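Local coordinates for protein salivary nitrophorin (Cimex lectularius, PDB 2IMQ) that delivers nitric oxide carried on a heme group to the victim while the insect feeds, causing vasodilation, at residues L76-T81 against L100-I106; T83-V88 against F131-R135; K147-D151 against W168-V174; L195-L201 against W241-L246. All blocks are in the same frame, centred on the assembly; numbering follows the deposited sequence.

The four contacts follow one another across the DNase I-like beta sandwich. Contacts 1 and 2, with centres about 10 Å apart, each join the six-stranded sheet to the five-stranded one. Their segments alternate along the chain, and neighbouring strands 73-80 and 84-91 carry heme-pocket residues from both; contacts 3 and 4 follow in turn. Contact 3 lies about 11 Å from contact 2, centre to centre, where neighbouring strands 127-135 and 165-169 link the two. Contacts 3 and 4, centres about 10 Å apart, are joined by the pairing of strands 165-169 and 243-248. Contacts 1 and 4, about 27 Å apart between centres, lie on opposite sides of the chain's centre, leaving the heme at one end.

Contact 1. Residues L76-T81 against L100-I106; sequences LKNTIT and LKNETII. With HEM (protoporphyrin IX containing Fe), chain B.
Strands 76-80 and 103-106 run nearly parallel, with 14° between their directions and 8.5 Å between their axes at closest approach; the CA of Leu76 lies nearest that of Asn102, and the CA of Lys77 nearest that of Thr104. One hydrogen bond spans the gap, from Asn102 ND2 to Leu76 O at 2.9 Å. The oxygen sits in the amide plane of Asn102, but the nitrogen stands well above the carbonyl plane of Leu76. With CG anti to the backbone N (chi1 -173°), Asn102 holds its amide out across the interface. At the same end of the contact, the methyls Leu76 CD2 and Leu100 CD2 meet at 4.1 Å.

The two strands edge different sheets of the DNase I-like beta sandwich, laid face to face here. A classic beta bulge sets both Leu76 and Lys77 opposite Val88 of the adjoining strand and turns both side chains into the interface. Lys77 touches Thr104 OG1 through CG at 3.5 Å, then curls along its own strand until NZ bonds to Asn78 O and Thr79 OG1; Thr104 OG1 has its polar partner in Thr120. Thr79 OG1 meets Thr104 CG2 tip to tip, 3.5 Å apart. Further on, the side chains of Thr79 and Ile106 run antiparallel past one another, Thr79 CG2 to Ile106 CD1 3.6 Å. From the other face of strand 76-80, Asn78 and Ile80 reach the heme, Ile80 CD1 packing on the porphyrin methyl CMD.

Contact 2. Residues T83-V88 against F131-R135; sequences TMGLTV and FTTSR. With HEM (protoporphyrin IX containing Fe), chain B.
Met84 and Arg135 make the tight end of this contact, their side chains crossing with Met84 CG 3.6 Å from Arg135 CB. The sulfur follows the same path and lies over the backbone, Met84 SD being 3.8 Å from Ser134 C. Thr83 crosses the arginine at about a right angle: its CB comes to 3.8 Å from Arg135 NE, and its methyl CG2 rests over one face of the guanidinium. The arginine can lie there because its CG stands anti to the backbone N (chi1 -178°) and the chain then bends at chi2 (-75°), carrying the head group across Thr83. Its NH1 is tied to Ser115, while Thr83 OG1 turns to Lys114 O.

Strands 84-88 and 131-135 are antiparallel at 171°, one from each sheet of the sandwich, and the packing relaxes toward the far end. Leu86 CB meets Thr133 CG2 at 4.0 Å and Val88 CG2 meets Phe131 CB at 4.2 Å; Leu86 CD2 is the exception, 3.5 Å from Phe131 O. That looser end is buried all the same, with Phe122 touching both Val88 and Phe131, and the Phe131 ring meeting Phe167. On the heme side of strand 84-88, Thr87 OG1 lies 3.5 Å from the heme carbon CAA.

Between these two segments everything is van der Waals contact. The hydroxyls of Thr83 and Thr133 and the NH1 of Arg135 bond elsewhere, Thr133 OG1 to Ile169 O, so the direct contact between the two strands rests on shape and dispersion, with these polar groups satisfied by other partners.

Contact 3. Residues K147-D151 against W168-V174; sequences KYAYD and WIGDLNV
Lys147 and Asn173 cross at about a right angle and bond in both directions, each side chain to the other's backbone carbonyl. Trp168 to Asn173 matches the Trp-x-Gly-Asp-x-Asn part of the first signature of the DNase I-like inositol 5-phosphatases, and the chain turns a corner at Gly170 as it leaves strand 165-169. Asn173 ND2 reaches Lys147 O at 2.9 Å, with the oxygen in the amide plane and the bond nearly straight (168°). ND2 also reaches Asp138, while Lys147 NZ has a further partner in Gln200. An Asx turn, with Asn173 N bonded to Asp171 OD1, follows the corner; Asp171 OD2 is bonded to Asn15. Ala149 N bonds to Leu172 O.

Tyr148 comes across Val174 at about a right angle, CD2 to CG2 3.7 Å, and presents its edge to Asn173 O. With CG opposite the backbone N (chi1 -166°), Trp168 extends its indole to Tyr150; its six-membered ring and the tyrosine ring are close to parallel, 18° between planes, yet barely overlap. Trp168 NE1 is held by Ser134. Lys147 NZ meets Asn173 O at 2.8 Å and donates to a water, which in turn donates to Asn173 OD1 at 3.3 Å.

Contact 4. Residues L195-L201 against W241-L246; sequences LMAFDQL and WTDRAL
Asp199 and Arg244 meet end-on in a salt bridge, each carboxylate oxygen taking one terminal nitrogen. Arg244 NH2 reaches Asp199 OD2 at 3.0 Å along an almost straight bond (173°), with the oxygen in the guanidinium plane; Arg244 NH1 reaches Asp199 OD1 at 2.9 Å on its syn side, more bent. The two flat groups are turned 60° against each other. NH2 comes at OD2 from well above the carboxylate plane, while NH1 lies nearer to it. The arginine chain folds at chi2 (-69°) and again at chi3, which brings the guanidinium round to Asp199.

Around this pair, Leu201 CD2 packs on Leu246 CD2 at 4.0 Å, and Leu195 CD2 touches Trp241 CH2 at 3.8 Å. In the conformer described, Met196 lays CE over the centre of the six-membered ring of Trp241 and sets its sulfur over the same face, a Met-aromatic contact; a second conformer exists, so this contact may be only partly occupied.

A further layer positions the charges. Leu201 N bonds to Asp199 OD2 at 3.0 Å from the face opposite Arg244 NH2, capping the turn into helix 201-206. A water that accepts from Trp241 N lies 2.7 Å from Asp199 OD1 and probably donates to it, and Trp241 NE1 is anchored on Phe220 O. The segment Trp-Thr-Asp-Arg-Ala-Leu resembles the second signature of the inositol 5-phosphatases, leading into strand 243-248.

Two carboxylates, Asp199 and Glu215, hold different nitrogens of one guanidinium, Glu215 taking NE, and NH1 also donates to Trp241 O; together these bonds fix the rotation of the group.

Contact 1. Residues L76-T81 against L100-I106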
# COMPACT_ATOMS: atom_id res chain seq x y z
N LEU A 76 -8.29 1.54 14.01
CA LEU A 76 -7.73 2.81 14.46
C LEU A 76 -8.27 3.96 13.65
O LEU A 76 -8.61 5.02 14.17
CB LEU A 76 -6.21 2.78 14.45
CG LEU A 76 -5.57 1.79 15.40
CD1 LEU A 76 -4.08 1.91 15.42
CD2 LEU A 76 -6.14 1.93 16.82
N LYS A 77 -8.32 3.80 12.33
CA LYS A 77 -8.83 4.84 11.46
C LYS A 77 -9.14 4.28 10.06
O LYS A 77 -8.42 3.43 9.55
CB LYS A 77 -7.78 5.95 11.30
CG LYS A 77 -8.32 7.23 10.65
CD LYS A 77 -9.29 7.99 11.57
CE LYS A 77 -9.85 9.28 10.88
NZ LYS A 77 -10.34 9.21 9.47
N ASN A 78 -10.22 4.76 9.47
CA ASN A 78 -10.45 4.74 8.01
C ASN A 78 -10.51 6.14 7.51
O ASN A 78 -11.18 7.00 8.13
CB ASN A 78 -11.76 4.04 7.67
CG ASN A 78 -12.19 4.21 6.23
OD1 ASN A 78 -13.04 5.04 5.91
ND2 ASN A 78 -11.53 3.49 5.33
N THR A 79 -9.84 6.39 6.38
CA THR A 79 -9.84 7.69 5.78
C THR A 79 -10.11 7.48 4.31
O THR A 79 -9.42 6.68 3.68
CB THR A 79 -8.50 8.37 5.94
OG1 THR A 79 -8.18 8.47 7.31
CG2 THR A 79 -8.55 9.78 5.39
N ILE A 80 -11.07 8.18 3.74
CA ILE A 80 -11.30 8.17 2.31
C ILE A 80 -11.33 9.55 1.69
O ILE A 80 -11.80 10.55 2.30
CB ILE A 80 -12.57 7.37 1.92
CG1 ILE A 80 -13.82 8.03 2.49
CG2 ILE A 80 -12.43 5.91 2.32
CD1 ILE A 80 -15.13 7.34 2.08
N THR A 81 -10.82 9.60 0.48
CA THR A 81 -10.95 10.76 -0.40
C THR A 81 -11.68 10.30 -1.65
O THR A 81 -12.20 9.18 -1.71
CB THR A 81 -9.60 11.39 -0.74
OG1 THR A 81 -8.84 10.49 -1.55
CG2 THR A 81 -8.77 11.64 0.48
N LEU A 100 -1.56 6.47 22.80
CA LEU A 100 -1.71 6.06 21.38
C LEU A 100 -1.47 7.21 20.41
O LEU A 100 -0.88 7.04 19.34
CB LEU A 100 -3.12 5.54 21.18
CG LEU A 100 -3.44 4.93 19.81
CD1 LEU A 100 -2.63 3.75 19.57
CD2 LEU A 100 -4.89 4.57 19.76
N LYS A 101 -1.91 8.40 20.74
CA LYS A 101 -1.71 9.58 19.90
C LYS A 101 -2.05 9.27 18.42
O LYS A 101 -1.26 9.51 17.48
CB LYS A 101 -0.27 10.10 20.08
CG LYS A 101 0.02 10.61 21.50
CD LYS A 101 -0.96 11.66 21.94
CE LYS A 101 -0.78 11.99 23.44
NZ LYS A 101 -2.13 12.21 24.06
N ASN A 102 -3.26 8.77 18.23
CA ASN A 102 -3.75 8.39 16.88
C ASN A 102 -4.01 9.65 16.04
O ASN A 102 -4.87 10.49 16.40
CB ASN A 102 -5.02 7.57 17.08
CG ASN A 102 -5.56 6.96 15.80
OD1 ASN A 102 -4.87 6.85 14.80
ND2 ASN A 102 -6.81 6.56 15.84
N GLU A 103 -3.31 9.80 14.91
CA GLU A 103 -3.42 11.01 14.11
C GLU A 103 -3.37 10.64 12.64
O GLU A 103 -2.59 9.78 12.26
CB GLU A 103 -2.26 11.94 14.42
CG GLU A 103 -2.27 12.54 15.83
CD GLU A 103 -3.55 13.29 16.13
OE1 GLU A 103 -4.02 13.26 17.31
OE2 GLU A 103 -4.08 13.95 15.23
N THR A 104 -4.16 11.34 11.85
CA THR A 104 -4.15 11.18 10.38
C THR A 104 -4.10 12.54 9.73
O THR A 104 -4.73 13.50 10.21
CB THR A 104 -5.41 10.47 9.93
OG1 THR A 104 -5.35 9.10 10.33
CG2 THR A 104 -5.50 10.39 8.41
N ILE A 105 -3.29 12.68 8.69
CA ILE A 105 -3.33 13.83 7.84
C ILE A 105 -3.69 13.41 6.41
O ILE A 105 -3.43 12.28 5.98
CB ILE A 105 -1.96 14.61 7.81
CG1 ILE A 105 -0.86 13.78 7.16
CG2 ILE A 105 -1.59 15.15 9.24
CD1 ILE A 105 0.16 14.60 6.44
N ILE A 106 -4.32 14.32 5.72
CA ILE A 106 -4.55 14.18 4.31
C ILE A 106 -3.81 15.33 3.65
O ILE A 106 -3.90 16.50 4.10
CB ILE A 106 -6.06 14.29 4.01
CG1 ILE A 106 -6.83 13.13 4.64
CG2 ILE A 106 -6.30 14.23 2.56
CD1 ILE A 106 -8.33 13.21 4.49
CHA HEM B . -14.69 1.84 3.98
CHB HEM B . -11.85 -1.33 1.66
CHC HEM B . -13.96 -0.16 -2.50
CHD HEM B . -16.57 3.20 -0.33
C1A HEM B . -13.76 0.87 3.75
C2A HEM B . -12.95 0.20 4.74
C3A HEM B . -12.15 -0.66 4.07
C4A HEM B . -12.45 -0.57 2.67
CMA HEM B . -11.14 -1.61 4.69
CAA HEM B . -12.99 0.39 6.28
CBA HEM B . -13.93 -0.75 6.76
CGA HEM B . -14.16 -0.68 8.27
O1A HEM B . -14.96 0.15 8.70
O2A HEM B . -13.58 -1.49 9.03
C1B HEM B . -12.20 -1.29 0.35
C2B HEM B . -11.62 -2.12 -0.68
C3B HEM B . -12.20 -1.81 -1.84
C4B HEM B . -13.17 -0.78 -1.57
CMB HEM B . -10.57 -3.09 -0.29
CAB HEM B . -11.94 -2.38 -3.23
CBB HEM B . -11.36 -3.57 -3.39
C1C HEM B . -14.90 0.82 -2.33
C2C HEM B . -15.67 1.48 -3.35
C3C HEM B . -16.44 2.37 -2.72
C4C HEM B . -16.07 2.39 -1.33
CMC HEM B . -15.76 1.09 -4.83
CAC HEM B . -17.46 3.29 -3.36
CBC HEM B . -17.13 4.18 -4.29
C1D HEM B . -16.25 3.16 1.01
C2D HEM B . -16.76 4.10 1.97
C3D HEM B . -16.22 3.67 3.29
C4D HEM B . -15.39 2.52 3.03
CMD HEM B . -17.71 5.27 1.71
CAD HEM B . -16.51 4.41 4.62
CBD HEM B . -17.97 4.15 4.93
CGD HEM B . -18.28 4.52 6.35
O1D HEM B . -19.48 4.36 6.74
O2D HEM B . -17.32 4.97 7.05
NA HEM B . -13.45 0.38 2.49
NB HEM B . -13.12 -0.47 -0.23
NC HEM B . -15.14 1.42 -1.13
ND HEM B . -15.43 2.26 1.67
FE HEM B . -14.40 0.81 0.72

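Contact 2. Residues T83-V88 against F131-R135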
# COMPACT_ATOMS: atom_id res chain seq x y z
N THR A 83 -10.28 9.43 -4.38
CA THR A 83 -9.46 8.49 -5.11
C THR A 83 -8.67 7.56 -4.24
O THR A 83 -8.02 6.66 -4.78
CB THR A 83 -8.48 9.20 -6.05
OG1 THR A 83 -7.57 9.98 -5.26
CG2 THR A 83 -9.22 10.11 -7.02
N MET A 84 -8.66 7.77 -2.93
CA MET A 84 -7.82 6.96 -2.03
C MET A 84 -8.62 6.51 -0.80
O MET A 84 -9.51 7.20 -0.33
CB MET A 84 -6.61 7.71 -1.50
CG MET A 84 -5.57 8.14 -2.55
SD MET A 84 -4.30 9.10 -1.86
CE MET A 84 -5.15 10.64 -1.85
N GLY A 85 -8.24 5.38 -0.24
CA GLY A 85 -8.77 4.90 1.02
C GLY A 85 -7.61 4.27 1.80
O GLY A 85 -6.79 3.52 1.23
N LEU A 86 -7.52 4.56 3.10
CA LEU A 86 -6.54 3.93 3.95
C LEU A 86 -7.21 3.58 5.27
O LEU A 86 -7.81 4.44 5.91
CB LEU A 86 -5.37 4.87 4.27
CG LEU A 86 -4.24 4.37 5.17
CD1 LEU A 86 -3.51 3.14 4.58
CD2 LEU A 86 -3.29 5.50 5.48
N THR A 87 -7.05 2.32 5.67
CA THR A 87 -7.59 1.83 6.94
C THR A 87 -6.46 1.16 7.69
O THR A 87 -5.72 0.36 7.11
CB THR A 87 -8.74 0.87 6.69
OG1 THR A 87 -9.71 1.48 5.83
CG2 THR A 87 -9.43 0.53 8.01
N VAL A 88 -6.38 1.40 9.01
CA VAL A 88 -5.41 0.75 9.86
C VAL A 88 -6.15 0.07 11.01
O VAL A 88 -6.96 0.73 11.66
CB VAL A 88 -4.35 1.75 10.39
CG1 VAL A 88 -3.35 1.02 11.19
CG2 VAL A 88 -3.66 2.45 9.20
N PHE A 131 1.68 4.85 8.60
CA PHE A 131 1.23 4.25 7.33
C PHE A 131 0.79 5.32 6.36
O PHE A 131 -0.08 6.13 6.68
CB PHE A 131 0.07 3.28 7.57
CG PHE A 131 0.47 2.06 8.34
CD1 PHE A 131 0.56 2.10 9.73
CD2 PHE A 131 0.91 0.93 7.70
CE1 PHE A 131 0.96 0.99 10.43
CE2 PHE A 131 1.31 -0.17 8.39
CZ PHE A 131 1.36 -0.14 9.76
N THR A 132 1.38 5.33 5.16
CA THR A 132 1.08 6.25 4.11
C THR A 132 0.53 5.52 2.91
O THR A 132 1.02 4.47 2.54
CB THR A 132 2.36 7.00 3.70
OG1 THR A 132 2.79 7.76 4.81
CG2 THR A 132 2.16 7.95 2.53
N THR A 133 -0.44 6.16 2.29
CA THR A 133 -0.76 5.85 0.88
C THR A 133 -0.77 7.14 0.05
O THR A 133 -0.91 8.24 0.60
CB THR A 133 -2.09 5.06 0.76
OG1 THR A 133 -2.19 4.46 -0.55
CG2 THR A 133 -3.29 5.88 0.95
N SER A 134 -0.63 7.01 -1.27
CA SER A 134 -0.56 8.17 -2.11
C SER A 134 -1.06 7.83 -3.49
O SER A 134 -1.16 6.65 -3.87
CB SER A 134 0.85 8.69 -2.15
OG SER A 134 1.75 7.70 -2.68
N ARG A 135 -1.34 8.87 -4.24
CA ARG A 135 -1.94 8.71 -5.58
C ARG A 135 -1.55 9.92 -6.41
O ARG A 135 -1.71 11.06 -5.96
CB ARG A 135 -3.47 8.64 -5.46
CG ARG A 135 -4.26 8.44 -6.71
CD ARG A 135 -4.39 9.61 -7.60
NE ARG A 135 -5.53 9.38 -8.48
CZ ARG A 135 -5.87 10.19 -9.45
NH1 ARG A 135 -5.20 11.31 -9.60
NH2 ARG A 135 -6.90 9.91 -10.23
CHA HEM B . -14.69 1.84 3.98
CHB HEM B . -11.85 -1.33 1.66
CHC HEM B . -13.96 -0.16 -2.50
CHD HEM B . -16.57 3.20 -0.33
C1A HEM B . -13.76 0.87 3.75
C2A HEM B . -12.95 0.20 4.74
C3A HEM B . -12.15 -0.66 4.07
C4A HEM B . -12.45 -0.57 2.67
CMA HEM B . -11.14 -1.61 4.69
CAA HEM B . -12.99 0.39 6.28
CBA HEM B . -13.93 -0.75 6.76
CGA HEM B . -14.16 -0.68 8.27
O1A HEM B . -14.96 0.15 8.70
O2A HEM B . -13.58 -1.49 9.03
C1B HEM B . -12.20 -1.29 0.35
C2B HEM B . -11.62 -2.12 -0.68
C3B HEM B . -12.20 -1.81 -1.84
C4B HEM B . -13.17 -0.78 -1.57
CMB HEM B . -10.57 -3.09 -0.29
CAB HEM B . -11.94 -2.38 -3.23
CBB HEM B . -11.36 -3.57 -3.39
C1C HEM B . -14.90 0.82 -2.33
C2C HEM B . -15.67 1.48 -3.35
C3C HEM B . -16.44 2.37 -2.72
C4C HEM B . -16.07 2.39 -1.33
CMC HEM B . -15.76 1.09 -4.83
CAC HEM B . -17.46 3.29 -3.36
CBC HEM B . -17.13 4.18 -4.29
C1D HEM B . -16.25 3.16 1.01
C2D HEM B . -16.76 4.10 1.97
C3D HEM B . -16.22 3.67 3.29
C4D HEM B . -15.39 2.52 3.03
CMD HEM B . -17.71 5.27 1.71
CAD HEM B . -16.51 4.41 4.62
CBD HEM B . -17.97 4.15 4.93
CGD HEM B . -18.28 4.52 6.35
O1D HEM B . -19.48 4.36 6.74
O2D HEM B . -17.32 4.97 7.05
NA HEM B . -13.45 0.38 2.49
NB HEM B . -13.12 -0.47 -0.23
NC HEM B . -15.14 1.42 -1.13
ND HEM B . -15.43 2.26 1.67
FE HEM B . -14.40 0.81 0.72

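Contact 3. Residues K147-D151 against W168-V174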
# COMPACT_ATOMS: atom_id res chain seq x y z
N LYS A 147 5.99 12.40 -12.11
CA LYS A 147 4.70 11.78 -12.06
C LYS A 147 4.54 10.87 -10.85
O LYS A 147 3.50 10.27 -10.68
CB LYS A 147 4.45 10.95 -13.30
CG LYS A 147 5.26 9.66 -13.37
CD LYS A 147 5.10 8.87 -14.65
CE LYS A 147 6.05 7.70 -14.64
NZ LYS A 147 5.35 6.50 -14.29
N TYR A 148 5.59 10.74 -10.05
CA TYR A 148 5.58 9.73 -8.98
C TYR A 148 4.77 10.26 -7.78
O TYR A 148 4.76 11.43 -7.45
CB TYR A 148 6.99 9.36 -8.58
CG TYR A 148 7.84 8.90 -9.76
CD1 TYR A 148 8.99 9.59 -10.15
CD2 TYR A 148 7.46 7.85 -10.54
CE1 TYR A 148 9.73 9.21 -11.24
CE2 TYR A 148 8.19 7.47 -11.66
CZ TYR A 148 9.32 8.12 -11.99
OH TYR A 148 10.00 7.75 -13.11
N ALA A 149 4.12 9.32 -7.08
CA ALA A 149 3.23 9.64 -5.98
C ALA A 149 4.01 9.80 -4.67
O ALA A 149 3.82 9.09 -3.69
CB ALA A 149 2.14 8.61 -5.86
N TYR A 150 4.90 10.78 -4.68
CA TYR A 150 5.68 11.17 -3.53
C TYR A 150 5.41 12.65 -3.22
O TYR A 150 5.30 13.48 -4.14
CB TYR A 150 7.17 11.01 -3.76
CG TYR A 150 8.02 11.33 -2.55
CD1 TYR A 150 8.20 10.39 -1.60
CD2 TYR A 150 8.62 12.57 -2.39
CE1 TYR A 150 8.94 10.67 -0.47
CE2 TYR A 150 9.37 12.86 -1.30
CZ TYR A 150 9.57 11.90 -0.33
OH TYR A 150 10.29 12.18 0.81
N ASP A 151 5.31 12.98 -1.94
CA ASP A 151 5.38 14.34 -1.49
C ASP A 151 6.06 14.27 -0.13
O ASP A 151 5.82 13.37 0.69
CB ASP A 151 3.96 14.88 -1.36
CG ASP A 151 3.88 16.38 -1.08
OD1 ASP A 151 4.21 16.78 0.04
OD2 ASP A 151 3.48 17.17 -1.95
N TRP A 168 4.71 2.57 3.37
CA TRP A 168 4.09 3.36 2.35
C TRP A 168 3.58 2.33 1.35
O TRP A 168 4.35 1.55 0.79
CB TRP A 168 5.12 4.26 1.68
CG TRP A 168 4.58 5.37 0.82
CD1 TRP A 168 3.58 5.34 -0.07
CD2 TRP A 168 5.04 6.70 0.84
NE1 TRP A 168 3.39 6.57 -0.65
CE2 TRP A 168 4.29 7.43 -0.09
CE3 TRP A 168 6.06 7.37 1.55
CZ2 TRP A 168 4.50 8.76 -0.31
CZ3 TRP A 168 6.25 8.71 1.31
CH2 TRP A 168 5.47 9.37 0.41
N ILE A 169 2.28 2.34 1.16
CA ILE A 169 1.57 1.29 0.39
C ILE A 169 0.60 1.91 -0.58
O ILE A 169 -0.12 2.85 -0.24
CB ILE A 169 0.84 0.30 1.32
CG1 ILE A 169 -0.12 1.02 2.29
CG2 ILE A 169 1.87 -0.53 2.08
CD1 ILE A 169 -0.97 -0.01 3.10
N GLY A 170 0.59 1.38 -1.79
CA GLY A 170 -0.31 1.85 -2.82
C GLY A 170 0.39 1.80 -4.15
O GLY A 170 1.52 1.32 -4.28
N ASP A 171 -0.32 2.30 -5.13
CA ASP A 171 0.21 2.44 -6.47
C ASP A 171 0.97 3.76 -6.51
O ASP A 171 0.35 4.85 -6.43
CB ASP A 171 -0.88 2.38 -7.51
CG ASP A 171 -0.41 2.59 -8.92
OD1 ASP A 171 0.81 2.86 -9.10
OD2 ASP A 171 -1.26 2.47 -9.83
N LEU A 172 2.29 3.69 -6.56
CA LEU A 172 3.17 4.84 -6.53
C LEU A 172 3.28 5.61 -7.85
O LEU A 172 4.00 6.58 -7.93
CB LEU A 172 4.55 4.43 -6.09
CG LEU A 172 4.68 3.62 -4.78
CD1 LEU A 172 6.11 3.23 -4.53
CD2 LEU A 172 4.12 4.34 -3.58
N ASN A 173 2.60 5.12 -8.86
CA ASN A 173 2.69 5.64 -10.22
C ASN A 173 4.05 5.44 -10.80
O ASN A 173 4.50 6.16 -11.66
CB ASN A 173 2.19 7.09 -10.39
CG ASN A 173 1.66 7.30 -11.75
OD1 ASN A 173 1.08 6.38 -12.34
ND2 ASN A 173 1.86 8.50 -12.28
N VAL A 174 4.73 4.42 -10.31
CA VAL A 174 6.01 3.91 -10.81
C VAL A 174 5.70 2.77 -11.82
O VAL A 174 4.95 1.87 -11.48
CB VAL A 174 6.89 3.38 -9.64
CG1 VAL A 174 8.05 2.61 -10.15
CG2 VAL A 174 7.35 4.55 -8.79
O HOH W 1 2.77 6.16 -15.11

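Contact 4. Residues L195-L201 against W241-L246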
# COMPACT_ATOMS: atom_id res chain seq x y z
N LEU A 195 13.65 -7.50 -15.56
CA LEU A 195 12.59 -6.54 -15.87
C LEU A 195 12.59 -5.38 -14.86
O LEU A 195 12.39 -4.21 -15.21
CB LEU A 195 11.24 -7.23 -15.97
CG LEU A 195 10.08 -6.34 -16.44
CD1 LEU A 195 10.40 -5.71 -17.75
CD2 LEU A 195 8.84 -7.09 -16.47
N MET A 196 12.87 -5.71 -13.61
CA MET A 196 12.99 -4.72 -12.55
C MET A 196 14.08 -3.72 -12.81
O MET A 196 14.06 -2.61 -12.29
CB MET A 196 13.19 -5.40 -11.18
CG MET A 196 12.83 -4.55 -9.98
SD MET A 196 11.02 -4.21 -10.06
CE MET A 196 10.22 -5.44 -9.21
N ALA A 197 15.06 -4.06 -13.65
CA ALA A 197 16.08 -3.09 -14.05
C ALA A 197 15.48 -1.85 -14.75
O ALA A 197 16.05 -0.80 -14.68
CB ALA A 197 17.14 -3.73 -14.89
N PHE A 198 14.31 -2.00 -15.35
CA PHE A 198 13.60 -0.92 -16.08
C PHE A 198 12.55 -0.23 -15.21
O PHE A 198 11.95 0.74 -15.65
CB PHE A 198 12.96 -1.49 -17.34
CG PHE A 198 13.95 -2.10 -18.25
CD1 PHE A 198 14.11 -3.47 -18.32
CD2 PHE A 198 14.76 -1.30 -19.04
CE1 PHE A 198 15.05 -4.02 -19.14
CE2 PHE A 198 15.69 -1.91 -19.89
CZ PHE A 198 15.83 -3.24 -19.91
N ASP A 199 12.30 -0.73 -14.01
CA ASP A 199 11.35 -0.15 -13.14
C ASP A 199 11.83 1.23 -12.67
O ASP A 199 13.00 1.47 -12.44
CB ASP A 199 11.11 -1.09 -11.93
CG ASP A 199 10.19 -0.47 -10.93
OD1 ASP A 199 8.94 -0.52 -11.11
OD2 ASP A 199 10.66 0.05 -9.87
N GLN A 200 10.86 2.13 -12.51
CA GLN A 200 11.18 3.56 -12.22
C GLN A 200 11.44 3.88 -10.75
O GLN A 200 11.82 4.98 -10.45
CB GLN A 200 10.07 4.43 -12.78
CG GLN A 200 10.02 4.47 -14.29
CD GLN A 200 8.79 5.06 -14.85
OE1 GLN A 200 7.70 4.95 -14.29
NE2 GLN A 200 8.93 5.61 -16.06
N LEU A 201 11.29 2.94 -9.82
CA LEU A 201 11.51 3.30 -8.42
C LEU A 201 12.94 3.78 -8.24
O LEU A 201 13.18 4.77 -7.55
CB LEU A 201 11.16 2.15 -7.50
CG LEU A 201 11.32 2.50 -6.00
CD1 LEU A 201 10.40 3.62 -5.60
CD2 LEU A 201 11.02 1.24 -5.20
N TRP A 241 4.80 -3.15 -12.16
CA TRP A 241 4.49 -3.32 -10.76
C TRP A 241 3.86 -2.03 -10.26
O TRP A 241 4.55 -1.02 -10.07
CB TRP A 241 5.73 -3.68 -10.00
CG TRP A 241 6.19 -5.08 -10.30
CD1 TRP A 241 5.73 -6.23 -9.74
CD2 TRP A 241 7.24 -5.46 -11.19
NE1 TRP A 241 6.40 -7.30 -10.28
CE2 TRP A 241 7.35 -6.85 -11.15
CE3 TRP A 241 8.07 -4.75 -12.07
CZ2 TRP A 241 8.29 -7.53 -11.88
CZ3 TRP A 241 9.00 -5.45 -12.81
CH2 TRP A 241 9.08 -6.83 -12.71
N THR A 242 2.56 -2.08 -10.07
CA THR A 242 1.80 -0.89 -9.73
C THR A 242 1.67 -0.71 -8.22
O THR A 242 2.31 0.17 -7.63
CB THR A 242 0.51 -0.88 -10.48
OG1 THR A 242 -0.20 -2.07 -10.19
CG2 THR A 242 0.77 -0.84 -11.94
N ASP A 243 0.97 -1.61 -7.57
CA ASP A 243 0.90 -1.61 -6.08
C ASP A 243 2.24 -2.03 -5.50
O ASP A 243 2.78 -3.07 -5.89
CB ASP A 243 -0.19 -2.55 -5.63
CG ASP A 243 -1.56 -1.93 -5.85
OD1 ASP A 243 -1.94 -1.05 -5.00
OD2 ASP A 243 -2.30 -2.18 -6.84
N ARG A 244 2.75 -1.26 -4.54
CA ARG A 244 4.02 -1.49 -3.94
C ARG A 244 3.89 -1.31 -2.45
O ARG A 244 3.02 -0.61 -1.96
CB ARG A 244 5.10 -0.49 -4.45
CG ARG A 244 5.11 -0.29 -5.96
CD ARG A 244 5.56 -1.49 -6.78
NE ARG A 244 6.99 -1.63 -6.85
CZ ARG A 244 7.75 -1.11 -7.80
NH1 ARG A 244 7.22 -0.44 -8.82
NH2 ARG A 244 9.07 -1.25 -7.71
N ALA A 245 4.81 -1.94 -1.73
CA ALA A 245 5.00 -1.69 -0.29
C ALA A 245 6.43 -1.33 -0.03
O ALA A 245 7.34 -2.07 -0.40
CB ALA A 245 4.65 -2.95 0.52
N LEU A 246 6.62 -0.18 0.60
CA LEU A 246 7.93 0.30 0.98
C LEU A 246 7.95 0.43 2.49
O LEU A 246 6.94 0.71 3.14
CB LEU A 246 8.21 1.69 0.39
CG LEU A 246 8.07 1.82 -1.08
CD1 LEU A 246 8.36 3.26 -1.48
CD2 LEU A 246 8.95 0.81 -1.83
O HOH W 2 6.56 -0.90 -12.29